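Local coordinates for adenylate cyclase-like protein (Chlamydia trachomatis, PDB 4QO6) that forms part of the inner-membrane ring of the type III secretion system, this chain being its elongated periplasmic region of three small alpha/beta domains, at residues Val25-Asn30 against Gly34-Ile39; Glu50-Val55 against Lys62-Asn67; Gly105-Glu110 against Ala114-Tyr119; Gly146-Ser151 against Val156-Thr161. All blocks are in the same frame, centred on the assembly; numbering follows the deposited sequence. Where two conformers were deposited one is given.

The four contacts sample three domains strung out in series, each with the order helix, two hairpin strands, helix, strand, with a further short strand, 41-42, in the first. Contacts 1 and 2 share the first domain: their centres are about 9 Å apart and they meet through neighbouring strands of one sheet, with Leu36 O 2.7 Å from Asp65 N. Contact 3 belongs to the middle domain, its centre about 39 Å from those of both. Contact 4, in the BON domain, is centred about 23 Å from contact 3 but about 57 Å from contact 1, on the other side of the chain's centre. Contacts 3 and 4 still touch, where Tyr106 CE1 lies 4.0 Å from Phe160 CZ.

Contact 1. Residues Val25-Asn30 against Gly34-Ile39; sequences VRFTFN and GQLFLI
The ring of Phe29 takes the carbonyl O of Gly34 at its edge, near the ring plane, with CE1 3.4 Å from that oxygen, while the Phe27 ring is met obliquely by Leu36 CD1. Both phenylalanines belong to an antiparallel beta hairpin, strands 26-30 and 35-39, and their side chains pack on helix 10-19 through Leu11, Ile15 and Ile19. Leu36 CD1 touches both, 3.9 Å from Phe27 CD2 and 4.1 Å from Phe29 CB; with CG anti to the backbone N (chi1 -171°), the branch swings across toward the partner strand. Leu38 CD2 continues this row against Phe27 CB. On the other face Thr28 and Phe37 run side by side, and Thr28 OG1 lies oblique to the Phe37 ring, 3.6 Å from Phe37 CB. Hydrogen-bonded pairs Arg26-Ile39, Thr28-Phe37 and Asn30-Gln35 hold the register. Near the turn Gly34 and Gln35 both face Asn30, a G1 beta bulge, with Gly34 at positive phi. Next to it a water donates to Gln35 OE1 at 2.7 Å and weakly accepts from Asn30 ND2; Asn30 OD1 turns to Asn32 N, and Gln35 NE2 to Ser63 OG.

Contact 2. Residues Glu50-Val55 against Lys62-Asn67; sequences ELLYKV and KSVDDN
Leu52 and Asp66 cross at about a right angle, as do Val55 and Val64: two side chains one turn apart on the helix meet two strand residues that point toward it. The pairing lies in a beta-alpha-beta unit, strand 41-42, helix 45-56, strand 63-70, in which the helix lies over the sheet. The helix segment 50-55 and strand segment 63-67 run nearly antiparallel, 155° between their directions, with axes 9.7 Å apart at closest approach. Leu52 brings both methyls down on the strand. Its CD2 sits 3.7 Å from Asp66 CG and 4.1 Å from Val64 CG1, while CD1 comes 3.8 Å from Asp66 OD2. Asp66 can meet it because its CG is anti to the backbone N (chi1 163°), which lays the carboxylate beside the leucine. One turn along the helix, Val55 CG2 touches Val64 CG2 at 3.8 Å. Both valines also join the wider core: Val55 packs on Leu36 and on Val18 of helix 10-19, Val64 on Leu38. The carboxylate has polar partners beyond these segments, since OD2 forms a salt bridge with Lys48 and OD1 accepts from Val68 N. Across the contact itself the chemistry is purely van der Waals, with leucine methyls shielding one side of an already paired carboxylate; such cover would probably strengthen its ion pair with Lys48.

Contact 3. Residues Gly105-Glu110 against Ala114-Tyr119; sequences GYLKTE and ACLADY
Leu107 CD1 comes against two atoms of Leu116, CD2 at 4.0 Å and CB at 4.1 Å, so that one leucine lies crosswise to the other. This joins the end of strand 100-107 to helix 110-123, the first half of a beta-alpha-beta unit completed by strand 130-136. With Leu107 CG anti to the carbonyl carbon (chi1 -67°), its CD1 is carried out to the flank of Leu116. Nearer the helix start, Ala114 N donates to Glu110 O at 3.0 Å, the first-turn bond that links the two segments by backbone, and Ala114 CB lies 3.7 Å from the same oxygen. Thr109 holds the N-cap position, where its OG1 makes a weak bond to Gln112 N. Around this shell, Leu116 also packs on Leu82 of helix 71-83 and on Phe88, and Leu107 on Val134 of the neighbouring strand. The side chain of Glu110 leads off from the contact, and its OE2 is hydrogen-bonded to Gln139 NE2 of helix 137-150. The chemistry thus divides along the strand-to-helix corner: one main-chain bond and a weak N-cap lie at the helix start, and the buried leucine methyls pack further in by van der Waals contact.

Contact 4. Residues Gly146-Ser151 against Val156-Thr161; sequences GHLVQS and VHVSFT
The carbonyl O of Val156 has the CD1 methyl of Leu148 3.5 Å away, a packing contact and not a hydrogen bond. The shortest polar bond within the two segments is that from Gln150 N to Gly146 O, 2.9 Å long; Ser151 N is likewise bonded to His147 O at 3.2 Å, and these bonds belong to the helical turns that carry Leu148. The leucine does all the touching from its side, and does it with one methyl. Besides the carbonyl, CD1 meets Val156 CG1 at 4.1 Å and reaches Val158 CB at 4.3 Å. Leu148 lies across Val156, nearly perpendicular to it. The leucine has CG anti to the carbonyl carbon (chi1 -68°), and CD1 carries on outward from there, putting the tip against the Val156 peptide. Val156 answers with CG1, which stands anti to its own backbone N (chi1 179°). Its carbonyl oxygen is thus bordered by a methyl on the helix side. The contact is van der Waals packing; the strand's backbone bonds go to its hairpin partner, His157 with Thr168 and Ser159 with Val166. The arrangement belongs to the BON domain, where the helix and the first strand of the hairpin are joined by a short loop. Leu148 also packs on Val182 and Leu186 of helix 176-187, while Val156 and Val158 touch Ile171 and Leu167 of strand 164-172, and Val158 touches Leu144 one turn earlier in helix 137-150. From helix 137-150 Leu148 thus reaches between helix 176-187 and strand 157-161, an edge strand of the three-stranded sheet.

Contact 1. Residues Val25-Asn30 against Gly34-Ile39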
loop_
_atom_site.group_PDB
_atom_site.type_symbol
_atom_site.label_atom_id
_atom_site.label_comp_id
_atom_site.label_asym_id
_atom_site.label_seq_id
_atom_site.Cartn_x
_atom_site.Cartn_y
_atom_site.Cartn_z
ATOM N N VAL A 25 16.582 -7.120 16.639
ATOM C CA VAL A 25 18.024 -7.212 16.766
ATOM C C VAL A 25 18.356 -8.403 17.633
ATOM O O VAL A 25 17.657 -8.654 18.650
ATOM C CB VAL A 25 18.641 -5.980 17.270
ATOM C CG1 VAL A 25 20.128 -6.205 17.544
ATOM C CG2 VAL A 25 18.457 -4.864 16.275
ATOM N N ARG A 26 19.340 -9.184 17.164
ATOM C CA ARG A 26 19.904 -10.346 17.858
ATOM C C ARG A 26 21.421 -10.219 18.010
ATOM O O ARG A 26 22.036 -9.360 17.415
ATOM C CB ARG A 26 19.552 -11.637 17.103
ATOM C CG ARG A 26 18.050 -11.854 16.848
ATOM C CD ARG A 26 17.240 -12.086 18.159
ATOM N NE ARG A 26 15.806 -12.343 17.845
ATOM C CZ ARG A 26 14.841 -11.447 17.864
ATOM N NH1 ARG A 26 15.077 -10.198 18.232
ATOM N NH2 ARG A 26 13.594 -11.793 17.576
ATOM N N PHE A 27 22.040 -11.060 18.802
ATOM C CA PHE A 27 23.515 -11.009 19.035
ATOM C C PHE A 27 24.116 -12.325 19.474
ATOM O O PHE A 27 23.424 -13.199 19.953
ATOM C CB PHE A 27 23.842 -10.019 20.190
ATOM C CG PHE A 27 23.400 -10.520 21.549
ATOM C CD1 PHE A 27 22.086 -10.424 21.934
ATOM C CD2 PHE A 27 24.307 -11.103 22.435
ATOM C CE1 PHE A 27 21.637 -10.859 23.218
ATOM C CE2 PHE A 27 23.878 -11.563 23.711
ATOM C CZ PHE A 27 22.543 -11.449 24.092
ATOM N N THR A 28 25.433 -12.364 19.463
ATOM C CA THR A 28 26.216 -13.391 20.129
ATOM C C THR A 28 27.393 -12.635 20.681
ATOM O O THR A 28 27.828 -11.674 20.074
ATOM C CB THR A 28 26.707 -14.546 19.173
ATOM O OG1 THR A 28 27.564 -14.023 18.150
ATOM C CG2 THR A 28 25.502 -15.227 18.491
ATOM N N PHE A 29 27.834 -13.018 21.881
ATOM C CA PHE A 29 28.906 -12.313 22.579
ATOM C C PHE A 29 29.937 -13.362 22.916
ATOM O O PHE A 29 29.632 -14.341 23.596
ATOM C CB PHE A 29 28.431 -11.609 23.876
ATOM C CG PHE A 29 29.575 -11.017 24.688
ATOM C CD1 PHE A 29 30.304 -9.934 24.197
ATOM C CD2 PHE A 29 29.953 -11.568 25.908
ATOM C CE1 PHE A 29 31.383 -9.412 24.904
ATOM C CE2 PHE A 29 31.039 -11.046 26.634
ATOM C CZ PHE A 29 31.742 -9.970 26.124
ATOM N N ASN A 30 31.137 -13.156 22.393
ATOM C CA ASN A 30 32.246 -14.068 22.588
ATOM C C ASN A 30 33.151 -13.574 23.706
ATOM O O ASN A 30 34.055 -12.797 23.467
ATOM C CB ASN A 30 33.042 -14.198 21.293
ATOM C CG ASN A 30 34.265 -15.091 21.435
ATOM O OD1 ASN A 30 34.550 -15.635 22.506
ATOM N ND2 ASN A 30 35.002 -15.223 20.349
ATOM N N GLY A 34 35.869 -10.558 23.950
ATOM C CA GLY A 34 35.007 -9.394 24.194
ATOM C C GLY A 34 34.222 -8.856 22.994
ATOM O O GLY A 34 33.739 -7.728 23.029
ATOM N N GLN A 35 34.090 -9.673 21.956
ATOM C CA GLN A 35 33.471 -9.262 20.713
ATOM C C GLN A 35 31.959 -9.476 20.713
ATOM O O GLN A 35 31.477 -10.576 21.021
ATOM C CB GLN A 35 34.066 -10.034 19.528
ATOM C CG GLN A 35 33.304 -9.747 18.243
ATOM C CD GLN A 35 34.183 -9.821 17.024
ATOM O OE1 GLN A 35 34.284 -10.860 16.374
ATOM N NE2 GLN A 35 34.842 -8.714 16.715
ATOM N N LEU A 36 31.228 -8.430 20.354
ATOM C CA LEU A 36 29.776 -8.530 20.148
ATOM C C LEU A 36 29.479 -8.585 18.662
ATOM O O LEU A 36 29.892 -7.720 17.895
ATOM C CB LEU A 36 29.062 -7.340 20.780
ATOM C CG LEU A 36 27.534 -7.337 20.867
ATOM C CD1 LEU A 36 26.969 -8.342 21.825
ATOM C CD2 LEU A 36 27.033 -5.971 21.276
ATOM N N PHE A 37 28.749 -9.599 18.250
ATOM C CA PHE A 37 28.263 -9.667 16.890
ATOM C C PHE A 37 26.772 -9.333 16.888
ATOM O O PHE A 37 26.005 -9.996 17.550
ATOM C CB PHE A 37 28.512 -11.084 16.393
ATOM C CG PHE A 37 27.913 -11.402 15.053
ATOM C CD1 PHE A 37 26.674 -11.940 14.963
ATOM C CD2 PHE A 37 28.645 -11.277 13.914
ATOM C CE1 PHE A 37 26.126 -12.299 13.737
ATOM C CE2 PHE A 37 28.124 -11.646 12.675
ATOM C CZ PHE A 37 26.847 -12.146 12.589
ATOM N N LEU A 38 26.371 -8.302 16.155
ATOM C CA LEU A 38 24.979 -7.896 16.033
ATOM C C LEU A 38 24.407 -8.177 14.635
ATOM O O LEU A 38 25.051 -7.827 13.621
ATOM C CB LEU A 38 24.904 -6.395 16.188
ATOM C CG LEU A 38 25.255 -5.818 17.555
ATOM C CD1 LEU A 38 25.129 -4.299 17.553
ATOM C CD2 LEU A 38 24.320 -6.450 18.589
ATOM N N ILE A 39 23.171 -8.675 14.608
ATOM C CA ILE A 39 22.408 -8.837 13.375
ATOM C C ILE A 39 20.963 -8.380 13.538
ATOM O O ILE A 39 20.481 -8.245 14.671
ATOM C CB ILE A 39 22.529 -10.313 12.863
ATOM C CG1 ILE A 39 22.135 -10.426 11.388
ATOM C CG2 ILE A 39 21.693 -11.307 13.640
ATOM C CD1 ILE A 39 22.561 -11.752 10.772
HETATM O O HOH W 1 34.199 -13.235 17.624
#

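Contact 2. Residues Glu50-Val55 against Lys62-Asn67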
loop_
_atom_site.group_PDB
_atom_site.type_symbol
_atom_site.label_atom_id
_atom_site.label_comp_id
_atom_site.label_asym_id
_atom_site.label_seq_id
_atom_site.Cartn_x
_atom_site.Cartn_y
_atom_site.Cartn_z
ATOM N N GLU A 50 22.582 5.071 17.319
ATOM C CA GLU A 50 22.197 4.944 18.721
ATOM C C GLU A 50 22.528 3.537 19.231
ATOM O O GLU A 50 23.118 3.392 20.312
ATOM C CB GLU A 50 20.709 5.201 18.956
ATOM C CG GLU A 50 20.269 6.636 19.251
ATOM C CD GLU A 50 18.748 6.788 19.081
ATOM O OE1 GLU A 50 18.011 5.842 19.464
ATOM O OE2 GLU A 50 18.265 7.813 18.559
ATOM N N LEU A 51 22.163 2.518 18.442
ATOM C CA LEU A 51 22.394 1.140 18.856
ATOM C C LEU A 51 23.861 0.883 19.062
ATOM O O LEU A 51 24.252 0.424 20.124
ATOM C CB LEU A 51 21.792 0.148 17.871
ATOM C CG LEU A 51 22.179 -1.314 17.960
ATOM C CD1 LEU A 51 21.861 -1.953 19.321
ATOM C CD2 LEU A 51 21.521 -2.052 16.785
ATOM N N LEU A 52 24.662 1.196 18.047
ATOM C CA LEU A 52 26.099 0.920 18.104
ATOM C C LEU A 52 26.845 1.636 19.229
ATOM O O LEU A 52 27.789 1.110 19.777
ATOM C CB LEU A 52 26.814 1.265 16.814
ATOM C CG LEU A 52 26.292 0.540 15.590
ATOM C CD1 LEU A 52 26.827 1.289 14.371
ATOM C CD2 LEU A 52 26.670 -0.935 15.586
ATOM N N TYR A 53 26.472 2.860 19.498
ATOM C CA TYR A 53 27.149 3.617 20.534
ATOM C C TYR A 53 26.742 3.215 21.945
ATOM O O TYR A 53 27.564 3.335 22.851
ATOM C CB TYR A 53 27.033 5.134 20.300
ATOM C CG TYR A 53 28.162 5.544 19.388
ATOM C CD1 TYR A 53 28.146 5.190 18.029
ATOM C CD2 TYR A 53 29.298 6.211 19.886
ATOM C CE1 TYR A 53 29.195 5.507 17.192
ATOM C CE2 TYR A 53 30.354 6.546 19.042
ATOM C CZ TYR A 53 30.287 6.186 17.701
ATOM O OH TYR A 53 31.305 6.506 16.851
ATOM N N LYS A 54 25.501 2.766 22.129
ATOM C CA LYS A 54 25.091 2.199 23.409
ATOM C C LYS A 54 25.728 0.882 23.709
ATOM O O LYS A 54 26.076 0.654 24.842
ATOM C CB LYS A 54 23.607 2.061 23.520
ATOM C CG LYS A 54 22.879 3.390 23.510
ATOM C CD LYS A 54 21.385 3.129 23.644
ATOM C CE LYS A 54 20.618 4.367 24.073
ATOM N NZ LYS A 54 19.178 4.002 24.136
ATOM N N VAL A 55 25.892 -0.011 22.734
ATOM C CA VAL A 55 26.549 -1.288 23.062
ATOM C C VAL A 55 28.054 -1.059 23.274
ATOM O O VAL A 55 28.664 -1.644 24.155
ATOM C CB VAL A 55 26.333 -2.411 22.023
ATOM C CG1 VAL A 55 24.860 -2.676 21.834
ATOM C CG2 VAL A 55 26.980 -2.057 20.713
ATOM N N LYS A 62 34.519 -5.056 23.732
ATOM C CA LYS A 62 35.760 -4.556 23.176
ATOM C C LYS A 62 35.610 -4.290 21.727
ATOM O O LYS A 62 36.193 -3.303 21.237
ATOM C CB LYS A 62 36.879 -5.559 23.358
ATOM C CG LYS A 62 37.117 -5.968 24.804
ATOM C CD LYS A 62 37.439 -4.756 25.669
ATOM C CE LYS A 62 37.345 -5.082 27.155
ATOM N NZ LYS A 62 37.032 -3.830 27.891
ATOM N N SER A 63 34.861 -5.145 21.019
ATOM C CA SER A 63 34.543 -4.828 19.630
ATOM C C SER A 63 33.122 -5.224 19.226
ATOM O O SER A 63 32.485 -6.065 19.871
ATOM C CB SER A 63 35.546 -5.497 18.698
ATOM O OG SER A 63 35.314 -6.879 18.657
ATOM N N VAL A 64 32.648 -4.570 18.175
ATOM C CA VAL A 64 31.325 -4.796 17.633
ATOM C C VAL A 64 31.416 -5.220 16.142
ATOM O O VAL A 64 32.028 -4.535 15.352
ATOM C CB VAL A 64 30.472 -3.550 17.798
ATOM C CG1 VAL A 64 29.091 -3.788 17.200
ATOM C CG2 VAL A 64 30.350 -3.180 19.308
ATOM N N ASP A 65 30.873 -6.383 15.808
ATOM C CA ASP A 65 30.753 -6.808 14.447
ATOM C C ASP A 65 29.287 -6.518 14.016
ATOM O O ASP A 65 28.340 -7.227 14.349
ATOM C CB ASP A 65 31.142 -8.301 14.305
ATOM C CG ASP A 65 31.162 -8.765 12.832
ATOM O OD1 ASP A 65 30.235 -8.444 12.069
ATOM O OD2 ASP A 65 32.115 -9.424 12.404
ATOM N N ASP A 66 29.124 -5.481 13.224
ATOM C CA ASP A 66 27.802 -4.892 12.961
ATOM C C ASP A 66 27.216 -5.365 11.651
ATOM O O ASP A 66 27.692 -4.953 10.590
ATOM C CB ASP A 66 27.935 -3.358 12.937
ATOM C CG ASP A 66 26.750 -2.685 12.282
ATOM O OD1 ASP A 66 25.692 -3.297 12.215
ATOM O OD2 ASP A 66 26.884 -1.537 11.800
ATOM N N ASN A 67 26.192 -6.209 11.719
ATOM C CA ASN A 67 25.497 -6.709 10.519
ATOM C C ASN A 67 23.999 -6.333 10.521
ATOM O O ASN A 67 23.093 -7.093 10.140
ATOM C CB ASN A 67 25.693 -8.194 10.457
ATOM C CG ASN A 67 27.154 -8.568 10.391
ATOM O OD1 ASN A 67 27.716 -8.673 9.297
ATOM N ND2 ASN A 67 27.774 -8.806 11.534
#

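Contact 3. Residues Gly105-Glu110 against Ala114-Tyr119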
loop_
_atom_site.group_PDB
_atom_site.type_symbol
_atom_site.label_atom_id
_atom_site.label_comp_id
_atom_site.label_asym_id
_atom_site.label_seq_id
_atom_site.Cartn_x
_atom_site.Cartn_y
_atom_site.Cartn_z
ATOM N N GLY A 105 0.435 0.832 -4.069
ATOM C CA GLY A 105 0.091 1.556 -5.305
ATOM C C GLY A 105 -0.921 0.781 -6.154
ATOM O O GLY A 105 -1.505 -0.190 -5.677
ATOM N N TYR A 106 -1.083 1.184 -7.422
ATOM C CA TYR A 106 -2.032 0.597 -8.379
ATOM C C TYR A 106 -1.313 -0.011 -9.559
ATOM O O TYR A 106 -0.350 0.542 -9.985
ATOM C CB TYR A 106 -2.992 1.699 -8.930
ATOM C CG TYR A 106 -3.847 2.277 -7.854
ATOM C CD1 TYR A 106 -4.970 1.603 -7.415
ATOM C CD2 TYR A 106 -3.496 3.463 -7.221
ATOM C CE1 TYR A 106 -5.731 2.102 -6.369
ATOM C CE2 TYR A 106 -4.268 3.976 -6.199
ATOM C CZ TYR A 106 -5.381 3.300 -5.788
ATOM O OH TYR A 106 -6.136 3.808 -4.760
ATOM N N LEU A 107 -1.775 -1.144 -10.057
ATOM C CA LEU A 107 -1.386 -1.704 -11.363
ATOM C C LEU A 107 -2.701 -1.919 -12.112
ATOM O O LEU A 107 -3.773 -1.928 -11.504
ATOM C CB LEU A 107 -0.621 -3.059 -11.256
ATOM C CG LEU A 107 0.769 -2.955 -10.601
ATOM C CD1 LEU A 107 1.407 -4.272 -10.240
ATOM C CD2 LEU A 107 1.692 -2.167 -11.508
ATOM N N LYS A 108 -2.602 -2.083 -13.424
ATOM C CA LYS A 108 -3.758 -2.081 -14.301
ATOM C C LYS A 108 -4.373 -3.445 -14.272
ATOM O O LYS A 108 -5.555 -3.538 -14.065
ATOM C CB LYS A 108 -3.364 -1.698 -15.728
ATOM C CG LYS A 108 -4.527 -1.525 -16.686
ATOM C CD LYS A 108 -4.990 -0.076 -16.775
ATOM C CE LYS A 108 -6.330 0.040 -17.505
ATOM N NZ LYS A 108 -7.005 1.349 -17.253
ATOM N N THR A 109 -3.559 -4.494 -14.431
ATOM C CA THR A 109 -4.042 -5.874 -14.565
ATOM C C THR A 109 -3.265 -6.896 -13.741
ATOM O O THR A 109 -2.177 -6.590 -13.265
ATOM C CB THR A 109 -3.905 -6.337 -16.039
ATOM O OG1 THR A 109 -2.548 -6.141 -16.481
ATOM C CG2 THR A 109 -4.868 -5.562 -16.931
ATOM N N GLU A 110 -3.795 -8.118 -13.631
ATOM C CA GLU A 110 -3.083 -9.249 -12.979
ATOM C C GLU A 110 -1.752 -9.620 -13.647
ATOM O O GLU A 110 -0.881 -10.235 -13.012
ATOM C CB GLU A 110 -3.936 -10.536 -12.931
ATOM C CG GLU A 110 -5.079 -10.538 -11.934
ATOM C CD GLU A 110 -6.465 -10.615 -12.586
ATOM O OE1 GLU A 110 -6.617 -11.204 -13.692
ATOM O OE2 GLU A 110 -7.430 -10.098 -11.975
ATOM N N ALA A 114 1.904 -9.888 -11.961
ATOM C CA ALA A 114 2.891 -10.958 -12.140
ATOM C C ALA A 114 4.273 -10.455 -12.599
ATOM O O ALA A 114 5.300 -10.999 -12.180
ATOM C CB ALA A 114 2.372 -12.014 -13.111
ATOM N N CYS A 115 4.304 -9.446 -13.462
ATOM C CA CYS A 115 5.558 -8.797 -13.872
ATOM C C CYS A 115 6.314 -8.199 -12.651
ATOM O O CYS A 115 7.541 -8.293 -12.533
ATOM C CB CYS A 115 5.252 -7.705 -14.898
ATOM S SG CYS A 115 6.661 -6.970 -15.787
ATOM N N LEU A 116 5.569 -7.579 -11.730
ATOM C CA LEU A 116 6.145 -6.933 -10.541
ATOM C C LEU A 116 6.752 -8.002 -9.629
ATOM O O LEU A 116 7.872 -7.822 -9.157
ATOM C CB LEU A 116 5.116 -6.073 -9.810
ATOM C CG LEU A 116 5.652 -5.325 -8.557
ATOM C CD1 LEU A 116 6.672 -4.232 -8.904
ATOM C CD2 LEU A 116 4.525 -4.764 -7.728
ATOM N N ALA A 117 6.050 -9.126 -9.439
ATOM C CA ALA A 117 6.513 -10.195 -8.558
ATOM C C ALA A 117 7.836 -10.780 -9.066
ATOM O O ALA A 117 8.792 -10.943 -8.275
ATOM C CB ALA A 117 5.461 -11.279 -8.450
ATOM N N ASP A 118 7.897 -11.049 -10.390
ATOM C CA ASP A 118 9.150 -11.444 -11.059
ATOM C C ASP A 118 10.240 -10.417 -10.811
ATOM O O ASP A 118 11.370 -10.771 -10.499
ATOM C CB ASP A 118 9.017 -11.493 -12.594
ATOM C CG ASP A 118 8.007 -12.503 -13.083
ATOM O OD1 ASP A 118 7.680 -13.458 -12.316
ATOM O OD2 ASP A 118 7.559 -12.330 -14.268
ATOM N N TYR A 119 9.915 -9.154 -11.052
ATOM C CA TYR A 119 10.880 -8.084 -10.867
ATOM C C TYR A 119 11.465 -8.109 -9.420
ATOM O O TYR A 119 12.692 -8.074 -9.216
ATOM C CB TYR A 119 10.221 -6.760 -11.200
ATOM C CG TYR A 119 11.164 -5.634 -11.206
ATOM C CD1 TYR A 119 11.990 -5.404 -12.298
ATOM C CD2 TYR A 119 11.268 -4.786 -10.107
ATOM C CE1 TYR A 119 12.915 -4.366 -12.291
ATOM C CE2 TYR A 119 12.198 -3.765 -10.096
ATOM C CZ TYR A 119 13.007 -3.553 -11.179
ATOM O OH TYR A 119 13.924 -2.524 -11.127
#

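Contact 4. Residues Gly146-Ser151 against Val156-Thr161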
loop_
_atom_site.group_PDB
_atom_site.type_symbol
_atom_site.label_atom_id
_atom_site.label_comp_id
_atom_site.label_asym_id
_atom_site.label_seq_id
_atom_site.Cartn_x
_atom_site.Cartn_y
_atom_site.Cartn_z
ATOM N N GLY A 146 -20.016 -5.411 -10.237
ATOM C CA GLY A 146 -20.887 -6.316 -9.487
ATOM C C GLY A 146 -21.803 -5.644 -8.460
ATOM O O GLY A 146 -22.961 -6.047 -8.325
ATOM N N HIS A 147 -21.331 -4.645 -7.726
ATOM C CA HIS A 147 -22.211 -3.842 -6.869
ATOM C C HIS A 147 -23.324 -3.114 -7.668
ATOM O O HIS A 147 -24.452 -3.013 -7.234
ATOM C CB HIS A 147 -21.410 -2.785 -6.130
ATOM C CG HIS A 147 -20.509 -3.338 -5.074
ATOM N ND1 HIS A 147 -19.215 -3.748 -5.336
ATOM C CD2 HIS A 147 -20.710 -3.535 -3.747
ATOM C CE1 HIS A 147 -18.671 -4.191 -4.216
ATOM N NE2 HIS A 147 -19.557 -4.080 -3.241
ATOM N N LEU A 148 -22.995 -2.595 -8.848
ATOM C CA LEU A 148 -23.999 -1.859 -9.605
ATOM C C LEU A 148 -25.102 -2.831 -10.122
ATOM O O LEU A 148 -26.266 -2.536 -10.048
ATOM C CB LEU A 148 -23.381 -1.097 -10.788
ATOM C CG LEU A 148 -22.461 0.069 -10.413
ATOM C CD1 LEU A 148 -21.662 0.487 -11.655
ATOM C CD2 LEU A 148 -23.250 1.217 -9.804
ATOM N N VAL A 149 -24.685 -3.979 -10.621
ATOM C CA VAL A 149 -25.587 -5.016 -11.041
ATOM C C VAL A 149 -26.442 -5.540 -9.875
ATOM O O VAL A 149 -27.651 -5.623 -10.000
ATOM C CB VAL A 149 -24.841 -6.180 -11.671
ATOM C CG1 VAL A 149 -25.830 -7.261 -12.064
ATOM C CG2 VAL A 149 -24.063 -5.715 -12.886
ATOM N N GLN A 150 -25.834 -5.858 -8.738
ATOM C CA GLN A 150 -26.607 -6.285 -7.567
ATOM C C GLN A 150 -27.782 -5.312 -7.271
ATOM O O GLN A 150 -28.917 -5.711 -6.928
ATOM C CB GLN A 150 -25.705 -6.373 -6.329
ATOM C CG GLN A 150 -26.437 -6.642 -5.034
ATOM C CD GLN A 150 -25.527 -7.125 -3.921
ATOM O OE1 GLN A 150 -25.676 -8.254 -3.448
ATOM N NE2 GLN A 150 -24.603 -6.270 -3.477
ATOM N N SER A 151 -27.480 -4.032 -7.392
ATOM C CA SER A 151 -28.357 -2.992 -6.938
ATOM C C SER A 151 -29.444 -2.579 -7.951
ATOM O O SER A 151 -30.289 -1.795 -7.610
ATOM C CB SER A 151 -27.523 -1.787 -6.535
ATOM O OG SER A 151 -27.269 -1.831 -5.141
ATOM N N VAL A 156 -25.650 1.451 -15.496
ATOM C CA VAL A 156 -24.489 2.320 -15.249
ATOM C C VAL A 156 -23.150 1.607 -15.422
ATOM O O VAL A 156 -22.947 0.468 -14.918
ATOM C CB VAL A 156 -24.554 2.857 -13.826
ATOM C CG1 VAL A 156 -23.353 3.747 -13.481
ATOM C CG2 VAL A 156 -25.870 3.583 -13.645
ATOM N N HIS A 157 -22.239 2.287 -16.120
ATOM C CA HIS A 157 -20.944 1.738 -16.485
ATOM C C HIS A 157 -19.859 2.383 -15.665
ATOM O O HIS A 157 -19.992 3.509 -15.257
ATOM C CB HIS A 157 -20.705 1.898 -17.980
ATOM C CG HIS A 157 -21.609 1.031 -18.797
ATOM N ND1 HIS A 157 -22.963 1.274 -18.919
ATOM C CD2 HIS A 157 -21.373 -0.124 -19.463
ATOM C CE1 HIS A 157 -23.512 0.327 -19.663
ATOM N NE2 HIS A 157 -22.568 -0.536 -20.000
ATOM N N VAL A 158 -18.786 1.657 -15.392
ATOM C CA VAL A 158 -17.730 2.199 -14.528
ATOM C C VAL A 158 -16.344 2.008 -15.142
ATOM O O VAL A 158 -16.077 1.000 -15.803
ATOM C CB VAL A 158 -17.810 1.608 -13.106
ATOM C CG1 VAL A 158 -17.581 0.099 -13.116
ATOM C CG2 VAL A 158 -16.823 2.295 -12.192
ATOM N N SER A 159 -15.495 3.022 -15.001
ATOM C CA SER A 159 -14.056 2.834 -15.199
ATOM C C SER A 159 -13.311 3.148 -13.915
ATOM O O SER A 159 -13.785 3.891 -13.057
ATOM C CB SER A 159 -13.511 3.645 -16.382
ATOM O OG SER A 159 -13.446 5.020 -16.089
ATOM N N PHE A 160 -12.125 2.588 -13.789
ATOM C CA PHE A 160 -11.326 2.753 -12.568
ATOM C C PHE A 160 -9.829 2.840 -12.854
ATOM O O PHE A 160 -9.247 1.908 -13.423
ATOM C CB PHE A 160 -11.557 1.620 -11.598
ATOM C CG PHE A 160 -10.815 1.796 -10.324
ATOM C CD1 PHE A 160 -11.268 2.707 -9.376
ATOM C CD2 PHE A 160 -9.635 1.085 -10.080
ATOM C CE1 PHE A 160 -10.569 2.907 -8.219
ATOM C CE2 PHE A 160 -8.945 1.276 -8.897
ATOM C CZ PHE A 160 -9.422 2.189 -7.965
ATOM N N THR A 161 -9.225 3.966 -12.511
ATOM C CA THR A 161 -7.768 4.113 -12.613
ATOM C C THR A 161 -7.260 5.012 -11.485
ATOM O O THR A 161 -7.834 6.059 -11.235
ATOM C CB THR A 161 -7.259 4.704 -13.961
ATOM O OG1 THR A 161 -7.317 6.116 -13.910
ATOM C CG2 THR A 161 -8.070 4.243 -15.177
#